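Local structure of CMP/dCMP-type deaminase domain-containing protein (Aspergillus oryzae RIB40, 7DRY) at residues P4-Y8 / Y40-D45; P21-R27 / V170-H175; C66-Y70 / V81-P86; I127-G133 / I155-V160. The protein probably catalyses, as a zinc-dependent deaminase of the cytidine deaminase fold, the Rib2 deamination step of riboflavin biosynthesis. All coordinates share one frame; numbering follows the deposited sequence.

Contact 1 of 4, residues P4-Y8 / Y40-D45; sequences PHAKY and YKTEDD
With CG of Y8 anti to its carbonyl carbon (chi1 -84°) and CG of D45 set the same way about its own CA-CB bond (chi1 -79°), the phenol and the carboxylate converge from the helix and the loop. Y8 OH donates to D45 OD2 at 2.6 Å, using the anti lone pair of that oxygen, and the carboxylate plane is turned 38° from the ring. OD2 also forms a salt bridge with R35, which probably favours the ionised carboxylate. Four residues earlier, the P4 ring meets the hydroxyl end of Y40 near the plane of that ring, CG lying 3.4 Å from Y40 OH. CB of P4 rests against the methyl of T42, 3.7 Å from CG2. A water joins H5 NE2 (2.9 Å) to Y40 OH (2.7 Å), while ND1 of H5 is hydrogen-bonded to Y96. The contact ties the first turn of helix 5-16 to the connection of the antiparallel strands 29-36 and 46-52, at the surface of the cytidine deaminase fold and away from its zinc site.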
loop_
_atom_site.group_PDB
_atom_site.type_symbol
_atom_site.label_atom_id
_atom_site.label_comp_id
_atom_site.label_asym_id
_atom_site.label_seq_id
_atom_site.Cartn_x
_atom_site.Cartn_y
_atom_site.Cartn_z
ATOM N N PRO A 4 -0.736 -2.127 17.075
ATOM C CA PRO A 4 0.440 -1.563 16.402
ATOM C C PRO A 4 0.125 -0.857 15.095
ATOM O O PRO A 4 1.047 -0.332 14.456
ATOM C CB PRO A 4 1.289 -2.807 16.126
ATOM C CG PRO A 4 0.278 -3.840 15.829
ATOM C CD PRO A 4 -0.811 -3.584 16.850
ATOM N N HIS A 5 -1.141 -0.849 14.675
ATOM C CA HIS A 5 -1.465 -0.425 13.317
ATOM C C HIS A 5 -1.200 1.054 13.115
ATOM O O HIS A 5 -0.687 1.452 12.062
ATOM C CB HIS A 5 -2.915 -0.768 12.986
ATOM C CG HIS A 5 -3.256 -2.192 13.266
ATOM N ND1 HIS A 5 -2.446 -3.235 12.876
ATOM C CD2 HIS A 5 -4.310 -2.752 13.908
ATOM C CE1 HIS A 5 -2.982 -4.377 13.270
ATOM N NE2 HIS A 5 -4.117 -4.112 13.892
ATOM N N ALA A 6 -1.542 1.880 14.105
ATOM C CA ALA A 6 -1.285 3.308 13.990
ATOM C C ALA A 6 0.204 3.589 13.843
ATOM O O ALA A 6 0.605 4.444 13.043
ATOM C CB ALA A 6 -1.861 4.043 15.201
ATOM N N LYS A 7 1.043 2.876 14.598
ATOM C CA LYS A 7 2.482 3.103 14.494
ATOM C C LYS A 7 3.006 2.714 13.119
ATOM O O LYS A 7 3.808 3.445 12.526
ATOM C CB LYS A 7 3.236 2.355 15.597
ATOM C CG LYS A 7 4.730 2.669 15.611
ATOM C CD LYS A 7 5.505 1.758 16.554
ATOM C CE LYS A 7 6.984 2.134 16.587
ATOM N NZ LYS A 7 7.342 3.168 15.568
ATOM N N TYR A 8 2.559 1.571 12.589
ATOM C CA TYR A 8 2.962 1.203 11.234
ATOM C C TYR A 8 2.527 2.256 10.226
ATOM O O TYR A 8 3.279 2.584 9.298
ATOM C CB TYR A 8 2.372 -0.155 10.851
ATOM C CG TYR A 8 3.195 -1.331 11.321
ATOM C CD1 TYR A 8 4.475 -1.561 10.813
ATOM C CD2 TYR A 8 2.705 -2.214 12.279
ATOM C CE1 TYR A 8 5.227 -2.629 11.232
ATOM C CE2 TYR A 8 3.463 -3.292 12.715
ATOM C CZ TYR A 8 4.726 -3.497 12.184
ATOM O OH TYR A 8 5.489 -4.565 12.600
ATOM N N TYR A 40 -1.160 -12.808 18.005
ATOM C CA TYR A 40 0.239 -12.514 17.732
ATOM C C TYR A 40 0.792 -11.462 18.687
ATOM O O TYR A 40 0.059 -10.704 19.328
ATOM C CB TYR A 40 0.418 -12.001 16.304
ATOM C CG TYR A 40 -0.090 -10.584 16.103
ATOM C CD1 TYR A 40 -1.438 -10.344 15.884
ATOM C CD2 TYR A 40 0.773 -9.494 16.148
ATOM C CE1 TYR A 40 -1.916 -9.062 15.702
ATOM C CE2 TYR A 40 0.300 -8.202 15.972
ATOM C CZ TYR A 40 -1.045 -7.998 15.748
ATOM O OH TYR A 40 -1.539 -6.728 15.570
ATOM N N LYS A 41 2.120 -11.417 18.750
ATOM C CA LYS A 41 2.860 -10.395 19.477
ATOM C C LYS A 41 3.591 -9.536 18.452
ATOM O O LYS A 41 4.231 -10.071 17.539
ATOM C CB LYS A 41 3.879 -11.028 20.434
ATOM C CG LYS A 41 3.314 -11.634 21.737
ATOM C CD LYS A 41 2.233 -12.691 21.511
ATOM C CE LYS A 41 1.641 -13.205 22.818
ATOM N NZ LYS A 41 0.149 -13.204 22.727
ATOM N N THR A 42 3.493 -8.209 18.601
ATOM C CA THR A 42 4.096 -7.301 17.627
ATOM C C THR A 42 5.605 -7.487 17.540
ATOM O O THR A 42 6.195 -7.305 16.468
ATOM C CB THR A 42 3.744 -5.849 17.966
ATOM O OG1 THR A 42 2.325 -5.730 18.122
ATOM C CG2 THR A 42 4.201 -4.907 16.857
ATOM N N GLU A 43 6.240 -7.873 18.648
ATOM C CA GLU A 43 7.676 -8.124 18.636
ATOM C C GLU A 43 8.057 -9.231 17.663
ATOM O O GLU A 43 9.208 -9.275 17.214
ATOM C CB GLU A 43 8.165 -8.453 20.049
ATOM C CG GLU A 43 7.235 -9.376 20.822
ATOM C CD GLU A 43 6.253 -8.621 21.707
ATOM O OE1 GLU A 43 6.143 -8.972 22.902
ATOM O OE2 GLU A 43 5.591 -7.683 21.209
ATOM N N ASP A 44 7.120 -10.112 17.311
ATOM C CA ASP A 44 7.385 -11.180 16.358
ATOM C C ASP A 44 7.174 -10.758 14.910
ATOM O O ASP A 44 7.456 -11.550 14.007
ATOM C CB ASP A 44 6.520 -12.412 16.655
ATOM C CG ASP A 44 6.930 -13.126 17.933
ATOM O OD1 ASP A 44 8.115 -13.029 18.317
ATOM O OD2 ASP A 44 6.064 -13.783 18.550
ATOM N N ASP A 45 6.672 -9.549 14.658
ATOM C CA ASP A 45 6.553 -9.074 13.286
ATOM C C ASP A 45 7.939 -8.997 12.654
ATOM O O ASP A 45 8.924 -8.660 13.317
ATOM C CB ASP A 45 5.961 -7.661 13.263
ATOM C CG ASP A 45 4.450 -7.624 13.453
ATOM O OD1 ASP A 45 3.792 -8.678 13.566
ATOM O OD2 ASP A 45 3.918 -6.488 13.483
HETATM O O HOH W 1 -4.206 -6.751 15.069
#

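Contact 2 of 4, residues P21-R27 / V170-H175; sequences PRPTNFR and VAVAGH
R27 N donates to A171 O at 2.9 Å as the chain of 170-175 leaves its helix and enters a type I turn from V172 to H175. The R27 side chain bends at chi3 (79°) and brings NH1 back to V170 O, 2.9 Å away; A173 N reaches this oxygen from the opposite face of its carbonyl plane. S19 O takes NE of R27, fixing the guanidinium further. H175 NE2 donates to N25 O at 2.6 Å, and its ND1 is bonded to E181. The same imidazole turns its edge to one face of F26 in a T-shaped pair, centroids 5.0 Å apart and planes at 89°. Beside it, V172 CG1 touches F26 CE2 at 3.7 Å. F140 meets both rings, edge-to-face with F26. R27 thus ties the end of helix 164-171 to the loop before strand 29-36, and the F26-H175 pair ties in the turn that follows, with the F26 side chain about 6 Å from that of H61, one of the zinc ligands of this cytidine deaminase fold.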
loop_
_atom_site.group_PDB
_atom_site.type_symbol
_atom_site.label_atom_id
_atom_site.label_comp_id
_atom_site.label_asym_id
_atom_site.label_seq_id
_atom_site.Cartn_x
_atom_site.Cartn_y
_atom_site.Cartn_z
ATOM N N PRO A 21 7.352 15.692 -4.253
ATOM C CA PRO A 21 6.055 16.325 -4.527
ATOM C C PRO A 21 5.969 16.718 -5.992
ATOM O O PRO A 21 6.876 17.349 -6.535
ATOM C CB PRO A 21 6.056 17.557 -3.613
ATOM C CG PRO A 21 7.078 17.246 -2.550
ATOM C CD PRO A 21 8.129 16.439 -3.252
ATOM N N ARG A 22 4.888 16.309 -6.636
ATOM C CA ARG A 22 4.618 16.621 -8.028
ATOM C C ARG A 22 3.172 17.074 -8.144
ATOM O O ARG A 22 2.341 16.751 -7.287
ATOM C CB ARG A 22 4.844 15.387 -8.914
ATOM C CG ARG A 22 6.281 14.884 -8.940
ATOM C CD ARG A 22 7.135 15.698 -9.902
ATOM N NE ARG A 22 8.483 15.153 -10.038
ATOM C CZ ARG A 22 9.528 15.549 -9.317
ATOM N NH1 ARG A 22 10.719 14.996 -9.511
ATOM N NH2 ARG A 22 9.384 16.500 -8.402
ATOM N N PRO A 23 2.838 17.834 -9.187
ATOM C CA PRO A 23 1.453 18.311 -9.327
ATOM C C PRO A 23 0.428 17.204 -9.463
ATOM O O PRO A 23 -0.754 17.441 -9.192
ATOM C CB PRO A 23 1.502 19.182 -10.592
ATOM C CG PRO A 23 2.934 19.564 -10.733
ATOM C CD PRO A 23 3.727 18.407 -10.213
ATOM N N THR A 24 0.828 16.001 -9.873
ATOM C CA THR A 24 -0.146 14.971 -10.212
ATOM C C THR A 24 0.101 13.637 -9.520
ATOM O O THR A 24 -0.519 12.640 -9.900
ATOM C CB THR A 24 -0.179 14.751 -11.726
ATOM O OG1 THR A 24 1.044 14.126 -12.126
ATOM C CG2 THR A 24 -0.327 16.078 -12.454
ATOM N N ASN A 25 0.999 13.573 -8.553
ATOM C CA ASN A 25 1.224 12.318 -7.854
ATOM C C ASN A 25 0.545 12.327 -6.488
ATOM O O ASN A 25 0.045 13.347 -6.010
ATOM C CB ASN A 25 2.716 11.962 -7.778
ATOM C CG ASN A 25 3.493 12.826 -6.794
ATOM O OD1 ASN A 25 3.006 13.856 -6.317
ATOM N ND2 ASN A 25 4.724 12.411 -6.497
ATOM N N PHE A 26 0.481 11.148 -5.888
ATOM C CA PHE A 26 -0.061 10.971 -4.547
ATOM C C PHE A 26 1.026 10.293 -3.735
ATOM O O PHE A 26 1.370 9.135 -3.992
ATOM C CB PHE A 26 -1.342 10.136 -4.591
ATOM C CG PHE A 26 -2.537 10.906 -5.081
ATOM C CD1 PHE A 26 -2.711 11.160 -6.434
ATOM C CD2 PHE A 26 -3.472 11.393 -4.186
ATOM C CE1 PHE A 26 -3.810 11.890 -6.887
ATOM C CE2 PHE A 26 -4.574 12.120 -4.627
ATOM C CZ PHE A 26 -4.743 12.366 -5.977
ATOM N N ARG A 27 1.575 11.030 -2.775
ATOM C CA ARG A 27 2.737 10.590 -2.014
ATOM C C ARG A 27 2.288 9.640 -0.916
ATOM O O ARG A 27 1.643 10.060 0.051
ATOM C CB ARG A 27 3.457 11.803 -1.440
ATOM C CG ARG A 27 3.978 12.710 -2.530
ATOM C CD ARG A 27 4.319 14.063 -1.977
ATOM N NE ARG A 27 5.600 14.080 -1.282
ATOM C CZ ARG A 27 5.786 14.579 -0.059
ATOM N NH1 ARG A 27 4.764 15.070 0.635
ATOM N NH2 ARG A 27 7.000 14.600 0.457
ATOM N N VAL A 170 0.193 15.043 3.302
ATOM C CA VAL A 170 1.423 14.552 2.696
ATOM C C VAL A 170 1.160 14.103 1.265
ATOM O O VAL A 170 1.901 14.454 0.337
ATOM C CB VAL A 170 2.008 13.422 3.557
ATOM C CG1 VAL A 170 3.126 12.688 2.806
ATOM C CG2 VAL A 170 2.500 13.975 4.904
ATOM N N ALA A 171 0.077 13.355 1.061
ATOM C CA ALA A 171 -0.180 12.753 -0.244
ATOM C C ALA A 171 -0.248 13.797 -1.353
ATOM O O ALA A 171 0.305 13.592 -2.441
ATOM C CB ALA A 171 -1.476 11.953 -0.205
ATOM N N VAL A 172 -0.945 14.908 -1.119
ATOM C CA VAL A 172 -1.207 15.886 -2.178
ATOM C C VAL A 172 -0.319 17.130 -2.057
ATOM O O VAL A 172 -0.660 18.186 -2.601
ATOM C CB VAL A 172 -2.698 16.247 -2.296
ATOM C CG1 VAL A 172 -3.535 14.990 -2.521
ATOM C CG2 VAL A 172 -3.167 17.012 -1.066
ATOM N N ALA A 173 0.825 17.013 -1.384
ATOM C CA ALA A 173 1.694 18.158 -1.120
ATOM C C ALA A 173 2.095 18.899 -2.388
ATOM O O ALA A 173 2.309 20.116 -2.350
ATOM C CB ALA A 173 2.961 17.664 -0.423
ATOM N N GLY A 174 2.234 18.191 -3.503
ATOM C CA GLY A 174 2.652 18.837 -4.729
ATOM C C GLY A 174 1.547 19.455 -5.555
ATOM O O GLY A 174 1.830 20.049 -6.601
ATOM N N HIS A 175 0.297 19.353 -5.110
ATOM C CA HIS A 175 -0.839 19.798 -5.906
ATOM C C HIS A 175 -1.098 21.286 -5.731
ATOM O O HIS A 175 -0.854 21.860 -4.668
ATOM C CB HIS A 175 -2.101 19.043 -5.506
ATOM C CG HIS A 175 -2.034 17.575 -5.777
ATOM N ND1 HIS A 175 -3.148 16.765 -5.753
ATOM C CD2 HIS A 175 -0.987 16.770 -6.076
ATOM C CE1 HIS A 175 -2.788 15.520 -6.018
ATOM N NE2 HIS A 175 -1.483 15.495 -6.215
HETATM O O HOH W 2 1.798 15.429 -4.149
#

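Contact 3 of 4, residues C66-Y70 / V81-P86; sequences CLSNY and VWEVLP
Apolar packing around the Y70 ring makes up most of this contact. CD2 of L85 sits over one face in a CH-pi contact, 3.9 Å from the ring centroid and 21° off the normal, somewhat toward the rim. V81 CG2 comes to the ring edge near its plane, 3.9 Å from Y70 CD2, while V84 CG2 lies 3.7 Å from CE2 of Y70. P86 points back at the phenol end of Y70, its CD 3.5 Å from Y70 OH. Deeper in, L67 and L85 cross at about a right angle, with L67 CD2 4.1 Å from L85 CD1. Y70 CG stands anti to the backbone N (chi1 -167°), which carries the ring out from the helix into this set of side chains.

The polar component is slight. Y70 OH lies 3.2 Å from V84 O, which sits at the ring edge in its plane. Within the loop, V81 O receives both V84 N and L85 N and holds the backbone in a tight turn.

Helix 62-73 is thereby packed against the loop leading to strand 91-97. L85 continues inward to L32 of strand 29-36 and L93 of strand 91-97, while Y70 and P86 both touch V48 of strand 46-52.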
loop_
_atom_site.group_PDB
_atom_site.type_symbol
_atom_site.label_atom_id
_atom_site.label_comp_id
_atom_site.label_asym_id
_atom_site.label_seq_id
_atom_site.Cartn_x
_atom_site.Cartn_y
_atom_site.Cartn_z
ATOM N N CYS A 66 7.086 -1.167 -3.286
ATOM C CA CYS A 66 7.346 -2.116 -2.207
ATOM C C CYS A 66 7.571 -3.520 -2.760
ATOM O O CYS A 66 8.532 -4.214 -2.386
ATOM C CB CYS A 66 6.150 -2.085 -1.255
ATOM S SG CYS A 66 6.285 -3.159 0.191
ATOM N N LEU A 67 6.695 -3.950 -3.669
ATOM C CA LEU A 67 6.826 -5.279 -4.259
ATOM C C LEU A 67 8.009 -5.349 -5.212
ATOM O O LEU A 67 8.728 -6.358 -5.247
ATOM C CB LEU A 67 5.530 -5.644 -4.987
ATOM C CG LEU A 67 4.327 -5.865 -4.064
ATOM C CD1 LEU A 67 3.028 -5.963 -4.854
ATOM C CD2 LEU A 67 4.512 -7.097 -3.204
ATOM N N SER A 68 8.229 -4.289 -5.994
ATOM C CA SER A 68 9.322 -4.310 -6.956
ATOM C C SER A 68 10.678 -4.293 -6.263
ATOM O O SER A 68 11.634 -4.902 -6.759
ATOM C CB SER A 68 9.190 -3.110 -7.882
ATOM O OG SER A 68 8.099 -3.286 -8.768
ATOM N N ASN A 69 10.793 -3.600 -5.126
ATOM C CA ASN A 69 12.038 -3.634 -4.367
ATOM C C ASN A 69 12.366 -5.062 -3.958
ATOM O O ASN A 69 13.509 -5.521 -4.099
ATOM C CB ASN A 69 11.902 -2.769 -3.115
ATOM C CG ASN A 69 11.940 -1.289 -3.408
ATOM O OD1 ASN A 69 12.458 -0.852 -4.428
ATOM N ND2 ASN A 69 11.404 -0.504 -2.486
ATOM N N TYR A 70 11.361 -5.792 -3.456
ATOM C CA TYR A 70 11.576 -7.176 -3.062
ATOM C C TYR A 70 11.964 -8.030 -4.265
ATOM O O TYR A 70 12.891 -8.845 -4.186
ATOM C CB TYR A 70 10.320 -7.720 -2.381
ATOM C CG TYR A 70 10.554 -9.030 -1.661
ATOM C CD1 TYR A 70 10.964 -9.063 -0.332
ATOM C CD2 TYR A 70 10.375 -10.248 -2.311
ATOM C CE1 TYR A 70 11.177 -10.253 0.322
ATOM C CE2 TYR A 70 10.583 -11.442 -1.653
ATOM C CZ TYR A 70 10.984 -11.435 -0.337
ATOM O OH TYR A 70 11.201 -12.636 0.314
ATOM N N VAL A 81 7.098 -11.500 -8.617
ATOM C CA VAL A 81 7.446 -11.413 -7.201
ATOM C C VAL A 81 6.665 -12.428 -6.381
ATOM O O VAL A 81 7.131 -12.860 -5.321
ATOM C CB VAL A 81 7.260 -9.970 -6.674
ATOM C CG1 VAL A 81 5.792 -9.641 -6.455
ATOM C CG2 VAL A 81 8.071 -9.752 -5.386
ATOM N N TRP A 82 5.492 -12.847 -6.865
ATOM C CA TRP A 82 4.734 -13.876 -6.167
ATOM C C TRP A 82 5.569 -15.124 -5.912
ATOM O O TRP A 82 5.366 -15.811 -4.906
ATOM C CB TRP A 82 3.479 -14.227 -6.970
ATOM C CG TRP A 82 3.691 -15.053 -8.234
ATOM C CD1 TRP A 82 3.845 -14.590 -9.519
ATOM C CD2 TRP A 82 3.727 -16.483 -8.324
ATOM N NE1 TRP A 82 3.984 -15.651 -10.395
ATOM C CE2 TRP A 82 3.918 -16.820 -9.682
ATOM C CE3 TRP A 82 3.623 -17.514 -7.384
ATOM C CZ2 TRP A 82 4.009 -18.141 -10.117
ATOM C CZ3 TRP A 82 3.714 -18.821 -7.818
ATOM C CH2 TRP A 82 3.906 -19.122 -9.171
ATOM N N GLU A 83 6.516 -15.437 -6.804
ATOM C CA GLU A 83 7.282 -16.672 -6.682
ATOM C C GLU A 83 8.255 -16.642 -5.512
ATOM O O GLU A 83 8.705 -17.708 -5.073
ATOM C CB GLU A 83 8.105 -16.911 -7.949
ATOM C CG GLU A 83 7.306 -17.026 -9.230
ATOM C CD GLU A 83 8.196 -17.186 -10.457
ATOM O OE1 GLU A 83 9.434 -17.254 -10.305
ATOM O OE2 GLU A 83 7.649 -17.219 -11.575
ATOM N N VAL A 84 8.598 -15.460 -5.013
ATOM C CA VAL A 84 9.668 -15.307 -4.032
ATOM C C VAL A 84 9.206 -14.728 -2.703
ATOM O O VAL A 84 9.982 -14.760 -1.735
ATOM C CB VAL A 84 10.857 -14.489 -4.580
ATOM C CG1 VAL A 84 11.523 -15.227 -5.742
ATOM C CG2 VAL A 84 10.399 -13.106 -5.000
ATOM N N LEU A 85 7.997 -14.176 -2.614
ATOM C CA LEU A 85 7.539 -13.656 -1.335
ATOM C C LEU A 85 7.412 -14.797 -0.326
ATOM O O LEU A 85 7.107 -15.941 -0.696
ATOM C CB LEU A 85 6.184 -12.978 -1.488
ATOM C CG LEU A 85 6.249 -11.598 -2.137
ATOM C CD1 LEU A 85 4.836 -11.166 -2.544
ATOM C CD2 LEU A 85 6.907 -10.577 -1.214
ATOM N N PRO A 86 7.624 -14.511 0.960
ATOM C CA PRO A 86 7.511 -15.568 1.976
ATOM C C PRO A 86 6.135 -16.211 1.970
ATOM O O PRO A 86 5.117 -15.550 1.745
ATOM C CB PRO A 86 7.749 -14.817 3.292
ATOM C CG PRO A 86 8.494 -13.604 2.917
ATOM C CD PRO A 86 8.020 -13.219 1.545
#

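Contact 4 of 4, residues I127-G133 / I155-V160; sequences IQKIYFG and IDWQVV
K129 NZ is gripped by Q158 OE1 and by water: it donates to OE1 at 3.0 Å, tilted out of the amide plane, and to a water 2.8 Å away that bridges to D156 OD2. The extended lysine chain (CG anti to the backbone N, chi1 -174°) passes D156, its CG 3.8 Å from D156 CB, and this carries NZ to the amide. On this face of the sheet Y131 lies alongside Q158, ring and amide planes 66° apart, and its CD2 touches V160 CG2.

Beneath these side chains the two strands run parallel, their axes 13° apart. Q128 O accepts from D156 N, D156 O from I130 N, I130 O from Q158 N, Q158 O from F132 N, and F132 O from V160 N, the last at 2.8 Å.

The face bearing I130, F132, W157 and V159 is apolar. F132 CE1 presses on V159 CG2 at 3.5 Å, and F132 CZ lies 3.8 Å from W157 CE3; the two rings, strongly displaced, meet at their margins. C147 of helix 145-152 touches both side chains, and T151 receives the indole NH.

Strand 127-132, helix 145-152 and strand 156-159 form a beta-alpha-beta unit. Its chemistry is divided by face: hydrophobic rings meet the crossover helix, while on the other the ammonium group is probably stabilised by the amide and its water-mediated link to D156.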
loop_
_atom_site.group_PDB
_atom_site.type_symbol
_atom_site.label_atom_id
_atom_site.label_comp_id
_atom_site.label_asym_id
_atom_site.label_seq_id
_atom_site.Cartn_x
_atom_site.Cartn_y
_atom_site.Cartn_z
ATOM N N ILE A 127 -0.282 -11.933 -0.160
ATOM C CA ILE A 127 -0.663 -10.951 0.850
ATOM C C ILE A 127 -2.078 -11.246 1.322
ATOM O O ILE A 127 -3.001 -11.366 0.510
ATOM C CB ILE A 127 -0.542 -9.531 0.280
ATOM C CG1 ILE A 127 0.916 -9.256 -0.083
ATOM C CG2 ILE A 127 -1.049 -8.497 1.279
ATOM C CD1 ILE A 127 1.125 -7.998 -0.907
ATOM N N GLN A 128 -2.253 -11.382 2.641
ATOM C CA GLN A 128 -3.537 -11.776 3.206
ATOM C C GLN A 128 -4.379 -10.616 3.720
ATOM O O GLN A 128 -5.603 -10.769 3.823
ATOM C CB GLN A 128 -3.344 -12.806 4.331
ATOM C CG GLN A 128 -3.099 -14.211 3.790
ATOM C CD GLN A 128 -2.789 -15.231 4.868
ATOM O OE1 GLN A 128 -1.709 -15.817 4.872
ATOM N NE2 GLN A 128 -3.739 -15.460 5.779
ATOM N N LYS A 129 -3.773 -9.472 4.037
ATOM C CA LYS A 129 -4.535 -8.376 4.619
ATOM C C LYS A 129 -3.844 -7.057 4.305
ATOM O O LYS A 129 -2.610 -6.990 4.277
ATOM C CB LYS A 129 -4.685 -8.555 6.138
ATOM C CG LYS A 129 -5.584 -7.522 6.793
ATOM C CD LYS A 129 -5.994 -7.923 8.207
ATOM C CE LYS A 129 -7.087 -7.000 8.708
ATOM N NZ LYS A 129 -7.649 -7.469 10.003
ATOM N N ILE A 130 -4.657 -6.021 4.065
ATOM C CA ILE A 130 -4.206 -4.643 3.857
ATOM C C ILE A 130 -4.785 -3.776 4.967
ATOM O O ILE A 130 -5.988 -3.837 5.246
ATOM C CB ILE A 130 -4.676 -4.094 2.494
ATOM C CG1 ILE A 130 -4.425 -5.095 1.360
ATOM C CG2 ILE A 130 -4.010 -2.756 2.206
ATOM C CD1 ILE A 130 -2.964 -5.377 1.097
ATOM N N TYR A 131 -3.940 -2.959 5.587
ATOM C CA TYR A 131 -4.381 -1.906 6.492
ATOM C C TYR A 131 -4.056 -0.568 5.845
ATOM O O TYR A 131 -2.960 -0.392 5.318
ATOM C CB TYR A 131 -3.608 -1.963 7.807
ATOM C CG TYR A 131 -3.946 -3.128 8.706
ATOM C CD1 TYR A 131 -3.249 -4.319 8.611
ATOM C CD2 TYR A 131 -4.947 -3.030 9.660
ATOM C CE1 TYR A 131 -3.547 -5.397 9.441
ATOM C CE2 TYR A 131 -5.245 -4.105 10.506
ATOM C CZ TYR A 131 -4.540 -5.280 10.377
ATOM O OH TYR A 131 -4.822 -6.363 11.188
ATOM N N PHE A 132 -5.000 0.377 5.886
ATOM C CA PHE A 132 -4.744 1.709 5.345
ATOM C C PHE A 132 -5.440 2.762 6.200
ATOM O O PHE A 132 -6.302 2.443 7.024
ATOM C CB PHE A 132 -5.112 1.809 3.856
ATOM C CG PHE A 132 -6.506 1.359 3.539
ATOM C CD1 PHE A 132 -7.552 2.257 3.595
ATOM C CD2 PHE A 132 -6.771 0.050 3.164
ATOM C CE1 PHE A 132 -8.844 1.866 3.295
ATOM C CE2 PHE A 132 -8.061 -0.348 2.861
ATOM C CZ PHE A 132 -9.095 0.561 2.928
ATOM N N GLY A 133 -5.067 4.029 5.988
ATOM C CA GLY A 133 -5.494 5.108 6.864
ATOM C C GLY A 133 -6.565 6.034 6.323
ATOM O O GLY A 133 -7.190 6.783 7.087
ATOM N N ILE A 155 -9.026 -11.136 0.043
ATOM C CA ILE A 155 -7.995 -10.413 0.775
ATOM C C ILE A 155 -8.695 -9.512 1.780
ATOM O O ILE A 155 -9.515 -8.669 1.397
ATOM C CB ILE A 155 -7.125 -9.569 -0.169
ATOM C CG1 ILE A 155 -6.663 -10.384 -1.378
ATOM C CG2 ILE A 155 -5.957 -8.931 0.600
ATOM C CD1 ILE A 155 -5.744 -11.509 -1.036
ATOM N N ASP A 156 -8.352 -9.661 3.056
ATOM C CA ASP A 156 -8.946 -8.822 4.087
ATOM C C ASP A 156 -8.410 -7.403 3.979
ATOM O O ASP A 156 -7.297 -7.169 3.505
ATOM C CB ASP A 156 -8.591 -9.348 5.478
ATOM C CG ASP A 156 -9.255 -10.673 5.806
ATOM O OD1 ASP A 156 -10.172 -11.100 5.077
ATOM O OD2 ASP A 156 -8.848 -11.286 6.813
ATOM N N TRP A 157 -9.204 -6.447 4.450
ATOM C CA TRP A 157 -8.701 -5.089 4.587
ATOM C C TRP A 157 -9.364 -4.420 5.780
ATOM O O TRP A 157 -10.445 -4.812 6.223
ATOM C CB TRP A 157 -8.873 -4.265 3.301
ATOM C CG TRP A 157 -10.269 -4.237 2.790
ATOM C CD1 TRP A 157 -10.821 -5.084 1.876
ATOM C CD2 TRP A 157 -11.301 -3.315 3.163
ATOM N NE1 TRP A 157 -12.132 -4.746 1.650
ATOM C CE2 TRP A 157 -12.455 -3.664 2.428
ATOM C CE3 TRP A 157 -11.360 -2.226 4.038
ATOM C CZ2 TRP A 157 -13.657 -2.966 2.546
ATOM C CZ3 TRP A 157 -12.560 -1.534 4.158
ATOM C CH2 TRP A 157 -13.692 -1.909 3.415
ATOM N N GLN A 158 -8.692 -3.385 6.292
ATOM C CA GLN A 158 -9.151 -2.699 7.489
ATOM C C GLN A 158 -8.689 -1.251 7.426
ATOM O O GLN A 158 -7.513 -0.983 7.163
ATOM C CB GLN A 158 -8.555 -3.363 8.730
ATOM C CG GLN A 158 -9.002 -2.765 10.041
ATOM C CD GLN A 158 -8.708 -3.686 11.205
ATOM O OE1 GLN A 158 -8.841 -4.907 11.094
ATOM N NE2 GLN A 158 -8.291 -3.110 12.322
ATOM N N VAL A 159 -9.615 -0.326 7.663
ATOM C CA VAL A 159 -9.263 1.082 7.793
ATOM C C VAL A 159 -8.845 1.350 9.231
ATOM O O VAL A 159 -9.524 0.931 10.178
ATOM C CB VAL A 159 -10.441 1.979 7.387
ATOM C CG1 VAL A 159 -10.000 3.431 7.371
ATOM C CG2 VAL A 159 -10.977 1.571 6.028
ATOM N N VAL A 160 -7.731 2.055 9.395
ATOM C CA VAL A 160 -7.220 2.455 10.700
ATOM C C VAL A 160 -7.414 3.958 10.800
ATOM O O VAL A 160 -6.773 4.724 10.067
ATOM C CB VAL A 160 -5.742 2.086 10.857
ATOM C CG1 VAL A 160 -5.230 2.499 12.236
ATOM C CG2 VAL A 160 -5.534 0.593 10.609
HETATM O O HOH W 3 -8.924 -9.925 9.371
HETATM O O HOH W 4 -10.546 -7.066 8.331
HETATM O O HOH W 5 -6.116 7.176 9.536
#

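From the N terminus, the start of helix 5-16 enters contact 1, whose partner follows strand 29-36. Before that strand comes 21-27, which pairs with 170-175, far along the chain and ahead of the last helix, so contacts 1 and 2 cross along the chain. Contacts 3 and 4 follow in series, both lying within the long span that contact 2 closes: the first shuts a short loop after helix 62-73, the second a beta-alpha-beta unit at one border of the sheet. Contacts 1 and 4 touch through H5, which packs on Y131 and V160, and contacts 3 and 4 through L67 and I127. Contact 2 stands apart from all three, joining the loop before strand 29-36 to the end of helix 164-171.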